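Long-range contacts in alanine dehydrogenase (Archaeoglobus fulgidus, PDB 1OMO), which catalyses the reversible NAD-dependent oxidative deamination of L-alanine to pyruvate and ammonium, working as a homodimer that does not accept NADP in place of NAD: residues Ile15-Ala23 with Phe139-Val147; Ala97-Arg108 with Gln296-Tyr305. One frame throughout, in Å; residues are numbered along the deposited sequence.

Both contacts tie parts of the chain that lie more than a hundred residues apart, and their centres are about 14 Å from each other. Along the chain the order is 15-23, 97-108, 139-147, then 296-305; the chain enters the NAD domain after helix 102-120 and returns by helix 294-311, so the segments interleave. Contact 1 sets helix 17-32 against helix 135-147 of the Rossmann-type NAD domain; contact 2 sets strand 95-100 of the mixed sheet and the start of helix 102-120 against helix 294-311. They meet directly, Ile15 packing on Val300 and Val304, and Leu107 on Met17 and Ala20. Packed helices thus run continuously from the nucleotide-binding fold to the cleft where Arg108 holds NAD.

Contact 1. Residues Ile15-Ala23 with Phe139-Val147; sequences ISMDEAMNA and FQLEALRRV
Helix 135-147, which follows the first strand of the Rossmann-type NAD domain, receives Met17 as a knob into the hole formed by Phe139, Glu142, Ala143 and Arg146. The axes of 17-23 and 139-147 cross at -79° and approach to 10.3 Å, so a few long side chains do the touching. With CG anti to the backbone N (chi1 167°) and further bends at chi2 and chi3, the Met17 chain folds down onto the other helix: SD lies 3.9 Å from Ala143 CB, and CE reaches the edge of the Phe139 ring. Alanine suits position 143 because its single methyl lets both methionine sulfurs approach, Met21 SD standing 4.1 Å from Ala143 CB. Beyond that sulfur, Met21 CE touches Val147 CG1 at 3.7 Å, while SD rests against Arg146 CB. Their bends let these methionines span the helices, Met17 CE coming to 3.6 Å from Phe139 O.

This is the helix of the strand-turn-helix unit whose N-terminal end contains Thr135, an NAD-binding residue; the contact lies farther along it, joining it to helix 17-32, near the start of the chain. On the solvent side the long arm of Arg146 bridges the two. Met17 CB sits over one face of its guanidinium, off-centre, and Asp18 OD1 stands at its edge, a long salt bridge of 3.8 Å to NE with the two planes 61° apart. A water joins Arg146 NH1 to Asp18 OD1 and also bonds Asp18 N and the hydroxyl of Ser16, the helix N-cap. Arg146 NH2 bonds in plane to Glu142 OE2 at 2.8 Å, an oxygen also gripped by Arg145 NE and NH2, which probably stabilises the charge on this carboxylate, while Glu142 OE1 bonds the hydroxyl of Tyr169.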
loop_
_atom_site.group_PDB
_atom_site.type_symbol
_atom_site.label_atom_id
_atom_site.label_comp_id
_atom_site.label_asym_id
_atom_site.label_seq_id
_atom_site.Cartn_x
_atom_site.Cartn_y
_atom_site.Cartn_z
ATOM N N ILE A 15 -5.504 -19.236 -14.236
ATOM C CA ILE A 15 -4.271 -19.806 -13.692
ATOM C C ILE A 15 -4.527 -21.220 -13.267
ATOM O O ILE A 15 -5.596 -21.567 -12.783
ATOM C CB ILE A 15 -3.704 -19.159 -12.380
ATOM C CG1 ILE A 15 -3.140 -17.771 -12.582
ATOM C CG2 ILE A 15 -2.442 -19.926 -11.965
ATOM C CD1 ILE A 15 -1.966 -17.515 -11.577
ATOM N N SER A 16 -3.477 -21.998 -13.402
ATOM C CA SER A 16 -3.435 -23.407 -13.057
ATOM C C SER A 16 -2.694 -23.519 -11.724
ATOM O O SER A 16 -1.859 -22.677 -11.428
ATOM C CB SER A 16 -2.616 -24.134 -14.130
ATOM O OG SER A 16 -2.721 -25.511 -13.941
ATOM N N MET A 17 -2.961 -24.560 -10.942
ATOM C CA MET A 17 -2.246 -24.721 -9.688
ATOM C C MET A 17 -0.794 -24.929 -10.075
ATOM O O MET A 17 0.105 -24.478 -9.385
ATOM C CB MET A 17 -2.746 -25.936 -8.905
ATOM C CG MET A 17 -1.814 -26.339 -7.718
ATOM S SD MET A 17 -1.535 -25.003 -6.552
ATOM C CE MET A 17 -2.948 -25.078 -5.451
ATOM N N ASP A 18 -0.566 -25.611 -11.192
ATOM C CA ASP A 18 0.793 -25.831 -11.651
ATOM C C ASP A 18 1.424 -24.500 -12.047
ATOM O O ASP A 18 2.559 -24.228 -11.691
ATOM C CB ASP A 18 0.802 -26.808 -12.830
ATOM C CG ASP A 18 0.752 -28.260 -12.377
ATOM O OD1 ASP A 18 -0.173 -28.983 -12.785
ATOM O OD2 ASP A 18 1.646 -28.680 -11.612
ATOM N N GLU A 19 0.693 -23.660 -12.769
ATOM C CA GLU A 19 1.255 -22.367 -13.147
ATOM C C GLU A 19 1.591 -21.605 -11.859
ATOM O O GLU A 19 2.664 -21.036 -11.727
ATOM C CB GLU A 19 0.255 -21.554 -13.974
ATOM C CG GLU A 19 0.080 -22.027 -15.406
ATOM C CD GLU A 19 -0.981 -21.223 -16.130
ATOM O OE1 GLU A 19 -2.116 -21.127 -15.585
ATOM O OE2 GLU A 19 -0.677 -20.696 -17.233
ATOM N N ALA A 20 0.664 -21.634 -10.906
ATOM C CA ALA A 20 0.845 -20.947 -9.626
ATOM C C ALA A 20 2.085 -21.477 -8.918
ATOM O O ALA A 20 2.854 -20.697 -8.355
ATOM C CB ALA A 20 -0.404 -21.146 -8.729
ATOM N N MET A 21 2.273 -22.797 -8.955
ATOM C CA MET A 21 3.434 -23.410 -8.314
ATOM C C MET A 21 4.756 -23.004 -8.938
ATOM O O MET A 21 5.741 -22.764 -8.227
ATOM C CB MET A 21 3.320 -24.946 -8.299
ATOM C CG MET A 21 2.425 -25.466 -7.152
ATOM S SD MET A 21 1.907 -27.198 -7.202
ATOM C CE MET A 21 3.319 -27.921 -6.465
ATOM N N ASN A 22 4.783 -22.912 -10.262
ATOM C CA ASN A 22 6.011 -22.512 -10.929
ATOM C C ASN A 22 6.364 -21.071 -10.625
ATOM O O ASN A 22 7.532 -20.762 -10.422
ATOM C CB ASN A 22 5.888 -22.687 -12.438
ATOM C CG ASN A 22 6.057 -24.121 -12.856
ATOM O OD1 ASN A 22 5.621 -24.521 -13.942
ATOM N ND2 ASN A 22 6.700 -24.915 -11.998
ATOM N N ALA A 23 5.344 -20.215 -10.605
ATOM C CA ALA A 23 5.509 -18.792 -10.342
ATOM C C ALA A 23 5.960 -18.525 -8.918
ATOM O O ALA A 23 6.856 -17.718 -8.688
ATOM C CB ALA A 23 4.193 -18.044 -10.628
ATOM N N PHE A 139 -6.575 -26.207 -0.855
ATOM C CA PHE A 139 -5.503 -25.735 -1.722
ATOM C C PHE A 139 -4.173 -26.382 -1.400
ATOM O O PHE A 139 -3.379 -26.633 -2.285
ATOM C CB PHE A 139 -5.359 -24.222 -1.660
ATOM C CG PHE A 139 -6.465 -23.502 -2.354
ATOM C CD1 PHE A 139 -7.624 -23.139 -1.661
ATOM C CD2 PHE A 139 -6.376 -23.235 -3.718
ATOM C CE1 PHE A 139 -8.670 -22.532 -2.309
ATOM C CE2 PHE A 139 -7.420 -22.621 -4.385
ATOM C CZ PHE A 139 -8.581 -22.264 -3.682
ATOM N N GLN A 140 -3.933 -26.656 -0.130
ATOM C CA GLN A 140 -2.685 -27.286 0.245
ATOM C C GLN A 140 -2.693 -28.715 -0.353
ATOM O O GLN A 140 -1.715 -29.145 -0.967
ATOM C CB GLN A 140 -2.593 -27.321 1.759
ATOM C CG GLN A 140 -1.218 -27.426 2.289
ATOM C CD GLN A 140 -0.446 -26.104 2.291
ATOM O OE1 GLN A 140 0.769 -26.117 2.415
ATOM N NE2 GLN A 140 -1.141 -24.977 2.168
ATOM N N LEU A 141 -3.810 -29.424 -0.173
ATOM C CA LEU A 141 -3.986 -30.784 -0.670
ATOM C C LEU A 141 -3.716 -30.849 -2.168
ATOM O O LEU A 141 -2.986 -31.713 -2.616
ATOM C CB LEU A 141 -5.415 -31.252 -0.379
ATOM C CG LEU A 141 -5.954 -32.666 -0.668
ATOM C CD1 LEU A 141 -6.337 -32.758 -2.093
ATOM C CD2 LEU A 141 -4.942 -33.746 -0.312
ATOM N N GLU A 142 -4.299 -29.922 -2.927
ATOM C CA GLU A 142 -4.122 -29.890 -4.365
ATOM C C GLU A 142 -2.681 -29.589 -4.790
ATOM O O GLU A 142 -2.204 -30.151 -5.757
ATOM C CB GLU A 142 -5.073 -28.873 -5.012
ATOM C CG GLU A 142 -6.529 -29.245 -4.941
ATOM C CD GLU A 142 -6.907 -30.446 -5.814
ATOM O OE1 GLU A 142 -8.034 -30.972 -5.644
ATOM O OE2 GLU A 142 -6.096 -30.856 -6.673
ATOM N N ALA A 143 -2.004 -28.683 -4.099
ATOM C CA ALA A 143 -0.628 -28.393 -4.448
ATOM C C ALA A 143 0.244 -29.626 -4.156
ATOM O O ALA A 143 1.094 -30.020 -4.982
ATOM C CB ALA A 143 -0.130 -27.223 -3.661
ATOM N N LEU A 144 0.035 -30.219 -2.980
ATOM C CA LEU A 144 0.803 -31.373 -2.554
ATOM C C LEU A 144 0.662 -32.587 -3.472
ATOM O O LEU A 144 1.635 -33.340 -3.680
ATOM C CB LEU A 144 0.427 -31.759 -1.108
ATOM C CG LEU A 144 0.854 -30.813 0.029
ATOM C CD1 LEU A 144 0.140 -31.185 1.326
ATOM C CD2 LEU A 144 2.381 -30.908 0.224
ATOM N N ARG A 145 -0.518 -32.812 -4.028
ATOM C CA ARG A 145 -0.589 -33.955 -4.887
ATOM C C ARG A 145 0.085 -33.685 -6.222
ATOM O O ARG A 145 0.205 -34.568 -7.040
ATOM C CB ARG A 145 -2.018 -34.473 -5.044
ATOM C CG ARG A 145 -2.999 -33.567 -5.650
ATOM C CD ARG A 145 -4.304 -34.319 -5.710
ATOM N NE ARG A 145 -5.287 -33.599 -6.490
ATOM C CZ ARG A 145 -6.232 -34.192 -7.208
ATOM N NH1 ARG A 145 -6.305 -35.511 -7.243
ATOM N NH2 ARG A 145 -7.129 -33.459 -7.854
ATOM N N ARG A 146 0.554 -32.469 -6.448
ATOM C CA ARG A 146 1.274 -32.224 -7.693
ATOM C C ARG A 146 2.686 -32.719 -7.422
ATOM O O ARG A 146 3.437 -32.978 -8.329
ATOM C CB ARG A 146 1.332 -30.728 -8.034
ATOM C CG ARG A 146 0.350 -30.280 -9.100
ATOM C CD ARG A 146 -1.069 -30.535 -8.684
ATOM N NE ARG A 146 -2.012 -29.916 -9.601
ATOM C CZ ARG A 146 -3.317 -29.801 -9.365
ATOM N NH1 ARG A 146 -4.108 -29.222 -10.270
ATOM N NH2 ARG A 146 -3.825 -30.264 -8.223
ATOM N N VAL A 147 3.050 -32.854 -6.158
ATOM C CA VAL A 147 4.411 -33.271 -5.872
ATOM C C VAL A 147 4.583 -34.619 -5.187
ATOM O O VAL A 147 5.700 -35.142 -5.111
ATOM C CB VAL A 147 5.175 -32.162 -5.056
ATOM C CG1 VAL A 147 5.445 -30.938 -5.967
ATOM C CG2 VAL A 147 4.358 -31.708 -3.860
HETATM O O HOH W 1 -2.706 -27.597 -12.446
#

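Contact 2. Residues Ala97-Arg108 with Gln296-Tyr305; sequences AVMDATYTTSLR and QDVAVAKVVY
Helix 102-108 crosses helix 296-305 at 114° with the axes 9.8 Å apart, and strand 97-100 passes near Tyr305, at 105° to the helix. Arg108 grips Asp297 side-on with two nitrogens: NE gives OD1 a bond of 2.7 Å from above the carboxylate plane, and NH2 gives OD2 a nearly straight one (175°) of 2.9 Å. Thr105 CG2 covers one guanidinium face and Gln296 OE1, itself bonded to Leu293 N, lies over the opposite one. The remaining nitrogen, Arg108 NH1, hydrogen-bonds O7N of NAD. With an alanine here, Asp297 would probably lose its two-pronged partner and NAD the bond to O7N. A water donates to Asp297 OD1 and also bonds Thr104 OG1, which lies between backbone N and carbonyl carbon; Thr104 CB meets Val300 CG1 at 3.6 Å. Towards the strand the contact turns apolar, as suits its buried setting: Met99 and Val304 reach tip to tip, SD to CG1 3.7 Å, and Ala97 CB meets Tyr305 CD2 at 3.8 Å. Asp297 OD2 also forms a salt bridge with Lys65, the inferred proton donor/acceptor; Asp297 thus contacts that lysine directly, and Arg108, which holds Asp297, also holds NAD, at the nicotinamide end of the active-site cleft of this enzyme of the ornithine cyclodeaminase/mu-crystallin family.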
loop_
_atom_site.group_PDB
_atom_site.type_symbol
_atom_site.label_atom_id
_atom_site.label_comp_id
_atom_site.label_asym_id
_atom_site.label_seq_id
_atom_site.Cartn_x
_atom_site.Cartn_y
_atom_site.Cartn_z
ATOM N N ALA A 97 -3.742 -3.519 -14.817
ATOM C CA ALA A 97 -4.945 -4.265 -14.450
ATOM C C ALA A 97 -5.323 -4.101 -12.975
ATOM O O ALA A 97 -4.473 -3.781 -12.123
ATOM C CB ALA A 97 -4.729 -5.772 -14.761
ATOM N N VAL A 98 -6.604 -4.293 -12.700
ATOM C CA VAL A 98 -7.146 -4.264 -11.352
ATOM C C VAL A 98 -7.892 -5.579 -11.360
ATOM O O VAL A 98 -8.850 -5.744 -12.127
ATOM C CB VAL A 98 -8.155 -3.113 -11.133
ATOM C CG1 VAL A 98 -8.842 -3.299 -9.786
ATOM C CG2 VAL A 98 -7.443 -1.754 -11.155
ATOM N N MET A 99 -7.430 -6.529 -10.541
ATOM C CA MET A 99 -8.021 -7.877 -10.467
ATOM C C MET A 99 -8.401 -8.342 -9.071
ATOM O O MET A 99 -7.891 -7.861 -8.057
ATOM C CB MET A 99 -7.049 -8.979 -10.881
ATOM C CG MET A 99 -5.663 -9.031 -10.375
ATOM S SD MET A 99 -4.878 -10.325 -11.419
ATOM C CE MET A 99 -4.422 -9.242 -12.746
ATOM N N ASP A 100 -9.242 -9.359 -9.045
ATOM C CA ASP A 100 -9.599 -9.981 -7.795
ATOM C C ASP A 100 -8.350 -10.761 -7.403
ATOM O O ASP A 100 -7.738 -11.445 -8.236
ATOM C CB ASP A 100 -10.720 -11.008 -7.958
ATOM C CG ASP A 100 -10.804 -11.947 -6.748
ATOM O OD1 ASP A 100 -10.945 -11.428 -5.643
ATOM O OD2 ASP A 100 -10.716 -13.180 -6.874
ATOM N N ALA A 101 -7.951 -10.653 -6.156
ATOM C CA ALA A 101 -6.814 -11.425 -5.681
ATOM C C ALA A 101 -7.334 -12.315 -4.529
ATOM O O ALA A 101 -6.539 -12.877 -3.765
ATOM C CB ALA A 101 -5.688 -10.501 -5.192
ATOM N N THR A 102 -8.660 -12.456 -4.416
ATOM C CA THR A 102 -9.207 -13.251 -3.311
ATOM C C THR A 102 -8.872 -14.701 -3.564
ATOM O O THR A 102 -8.283 -15.373 -2.738
ATOM C CB THR A 102 -10.743 -13.086 -3.148
ATOM O OG1 THR A 102 -11.057 -11.715 -2.865
ATOM C CG2 THR A 102 -11.260 -13.955 -1.960
ATOM N N TYR A 103 -9.216 -15.170 -4.744
ATOM C CA TYR A 103 -8.922 -16.534 -5.081
ATOM C C TYR A 103 -7.436 -16.823 -5.205
ATOM O O TYR A 103 -6.973 -17.857 -4.729
ATOM C CB TYR A 103 -9.626 -16.882 -6.380
ATOM C CG TYR A 103 -9.268 -18.229 -6.959
ATOM C CD1 TYR A 103 -8.410 -18.328 -8.054
ATOM C CD2 TYR A 103 -9.846 -19.404 -6.465
ATOM C CE1 TYR A 103 -8.145 -19.558 -8.649
ATOM C CE2 TYR A 103 -9.584 -20.619 -7.048
ATOM C CZ TYR A 103 -8.733 -20.686 -8.138
ATOM O OH TYR A 103 -8.448 -21.900 -8.704
ATOM N N THR A 104 -6.674 -15.924 -5.831
ATOM C CA THR A 104 -5.264 -16.205 -6.017
ATOM C C THR A 104 -4.484 -16.139 -4.739
ATOM O O THR A 104 -3.362 -16.612 -4.688
ATOM C CB THR A 104 -4.577 -15.281 -7.092
ATOM O OG1 THR A 104 -4.811 -13.894 -6.796
ATOM C CG2 THR A 104 -5.088 -15.633 -8.511
ATOM N N THR A 105 -5.050 -15.530 -3.704
ATOM C CA THR A 105 -4.342 -15.481 -2.420
ATOM C C THR A 105 -4.365 -16.921 -1.852
ATOM O O THR A 105 -3.352 -17.424 -1.352
ATOM C CB THR A 105 -5.027 -14.487 -1.433
ATOM O OG1 THR A 105 -4.825 -13.147 -1.900
ATOM C CG2 THR A 105 -4.486 -14.639 -0.022
ATOM N N SER A 106 -5.509 -17.597 -1.973
ATOM C CA SER A 106 -5.634 -18.983 -1.477
ATOM C C SER A 106 -4.770 -19.907 -2.340
ATOM O O SER A 106 -4.027 -20.756 -1.825
ATOM C CB SER A 106 -7.097 -19.466 -1.537
ATOM O OG SER A 106 -7.829 -18.970 -0.437
ATOM N N LEU A 107 -4.854 -19.694 -3.652
ATOM C CA LEU A 107 -4.121 -20.479 -4.636
ATOM C C LEU A 107 -2.623 -20.433 -4.386
ATOM O O LEU A 107 -1.987 -21.483 -4.271
ATOM C CB LEU A 107 -4.408 -19.960 -6.042
ATOM C CG LEU A 107 -4.528 -20.923 -7.236
ATOM C CD1 LEU A 107 -3.668 -20.410 -8.371
ATOM C CD2 LEU A 107 -4.164 -22.318 -6.884
ATOM N N ARG A 108 -2.045 -19.229 -4.285
ATOM C CA ARG A 108 -0.613 -19.147 -4.113
ATOM C C ARG A 108 -0.139 -19.567 -2.715
ATOM O O ARG A 108 1.041 -19.805 -2.509
ATOM C CB ARG A 108 -0.089 -17.757 -4.491
ATOM C CG ARG A 108 -0.633 -16.556 -3.710
ATOM C CD ARG A 108 -0.217 -16.494 -2.233
ATOM N NE ARG A 108 -0.269 -15.119 -1.711
ATOM C CZ ARG A 108 -0.341 -14.797 -0.417
ATOM N NH1 ARG A 108 -0.394 -15.750 0.501
ATOM N NH2 ARG A 108 -0.287 -13.523 -0.033
ATOM N N GLN A 296 4.626 -13.289 -4.018
ATOM C CA GLN A 296 3.784 -14.401 -4.503
ATOM C C GLN A 296 2.528 -13.857 -5.211
ATOM O O GLN A 296 2.097 -14.392 -6.244
ATOM C CB GLN A 296 3.361 -15.363 -3.350
ATOM C CG GLN A 296 4.546 -16.024 -2.616
ATOM C CD GLN A 296 4.189 -16.773 -1.290
ATOM O OE1 GLN A 296 3.555 -16.227 -0.399
ATOM N NE2 GLN A 296 4.643 -18.013 -1.172
ATOM N N ASP A 297 1.951 -12.789 -4.673
ATOM C CA ASP A 297 0.749 -12.204 -5.275
ATOM C C ASP A 297 1.093 -11.546 -6.634
ATOM O O ASP A 297 0.365 -11.695 -7.595
ATOM C CB ASP A 297 0.124 -11.191 -4.305
ATOM C CG ASP A 297 -0.286 -11.822 -3.002
ATOM O OD1 ASP A 297 -0.971 -12.853 -3.067
ATOM O OD2 ASP A 297 0.062 -11.298 -1.909
ATOM N N VAL A 298 2.213 -10.832 -6.723
ATOM C CA VAL A 298 2.574 -10.227 -8.016
ATOM C C VAL A 298 2.936 -11.288 -9.073
ATOM O O VAL A 298 2.421 -11.246 -10.213
ATOM C CB VAL A 298 3.728 -9.214 -7.877
ATOM C CG1 VAL A 298 4.088 -8.646 -9.262
ATOM C CG2 VAL A 298 3.291 -8.062 -6.954
ATOM N N ALA A 299 3.785 -12.248 -8.694
ATOM C CA ALA A 299 4.188 -13.334 -9.600
ATOM C C ALA A 299 2.935 -13.978 -10.180
ATOM O O ALA A 299 2.757 -14.100 -11.396
ATOM C CB ALA A 299 5.004 -14.390 -8.843
ATOM N N VAL A 300 2.046 -14.370 -9.292
ATOM C CA VAL A 300 0.833 -14.991 -9.723
ATOM C C VAL A 300 -0.083 -14.048 -10.517
ATOM O O VAL A 300 -0.759 -14.486 -11.436
ATOM C CB VAL A 300 0.096 -15.583 -8.514
ATOM C CG1 VAL A 300 -1.384 -15.436 -8.701
ATOM C CG2 VAL A 300 0.463 -17.068 -8.358
ATOM N N ALA A 301 -0.131 -12.771 -10.166
ATOM C CA ALA A 301 -0.980 -11.858 -10.922
ATOM C C ALA A 301 -0.434 -11.680 -12.357
ATOM O O ALA A 301 -1.203 -11.483 -13.320
ATOM C CB ALA A 301 -1.082 -10.510 -10.203
ATOM N N LYS A 302 0.888 -11.761 -12.501
ATOM C CA LYS A 302 1.506 -11.649 -13.820
ATOM C C LYS A 302 0.993 -12.763 -14.743
ATOM O O LYS A 302 0.748 -12.546 -15.938
ATOM C CB LYS A 302 3.029 -11.749 -13.731
ATOM C CG LYS A 302 3.606 -12.359 -15.031
ATOM C CD LYS A 302 5.105 -12.224 -15.166
ATOM C CE LYS A 302 5.572 -12.675 -16.562
ATOM N NZ LYS A 302 6.969 -12.252 -16.805
ATOM N N VAL A 303 0.844 -13.964 -14.200
ATOM C CA VAL A 303 0.365 -15.079 -15.003
ATOM C C VAL A 303 -1.087 -14.904 -15.411
ATOM O O VAL A 303 -1.457 -15.227 -16.535
ATOM C CB VAL A 303 0.527 -16.389 -14.247
ATOM C CG1 VAL A 303 -0.272 -17.493 -14.939
ATOM C CG2 VAL A 303 2.005 -16.758 -14.188
ATOM N N VAL A 304 -1.911 -14.419 -14.484
ATOM C CA VAL A 304 -3.325 -14.174 -14.748
ATOM C C VAL A 304 -3.472 -13.083 -15.806
ATOM O O VAL A 304 -4.341 -13.163 -16.698
ATOM C CB VAL A 304 -4.055 -13.671 -13.477
ATOM C CG1 VAL A 304 -5.418 -13.068 -13.844
ATOM C CG2 VAL A 304 -4.225 -14.812 -12.489
ATOM N N TYR A 305 -2.643 -12.043 -15.699
ATOM C CA TYR A 305 -2.744 -10.936 -16.654
ATOM C C TYR A 305 -2.393 -11.375 -18.092
ATOM O O TYR A 305 -3.140 -11.103 -19.014
ATOM C CB TYR A 305 -1.873 -9.738 -16.213
ATOM C CG TYR A 305 -1.864 -8.578 -17.202
ATOM C CD1 TYR A 305 -0.713 -8.262 -17.914
ATOM C CD2 TYR A 305 -3.024 -7.837 -17.467
ATOM C CE1 TYR A 305 -0.701 -7.238 -18.881
ATOM C CE2 TYR A 305 -3.024 -6.814 -18.425
ATOM C CZ TYR A 305 -1.852 -6.524 -19.132
ATOM O OH TYR A 305 -1.832 -5.537 -20.075
HETATM O O HOH W 2 -3.077 -12.898 -4.952
#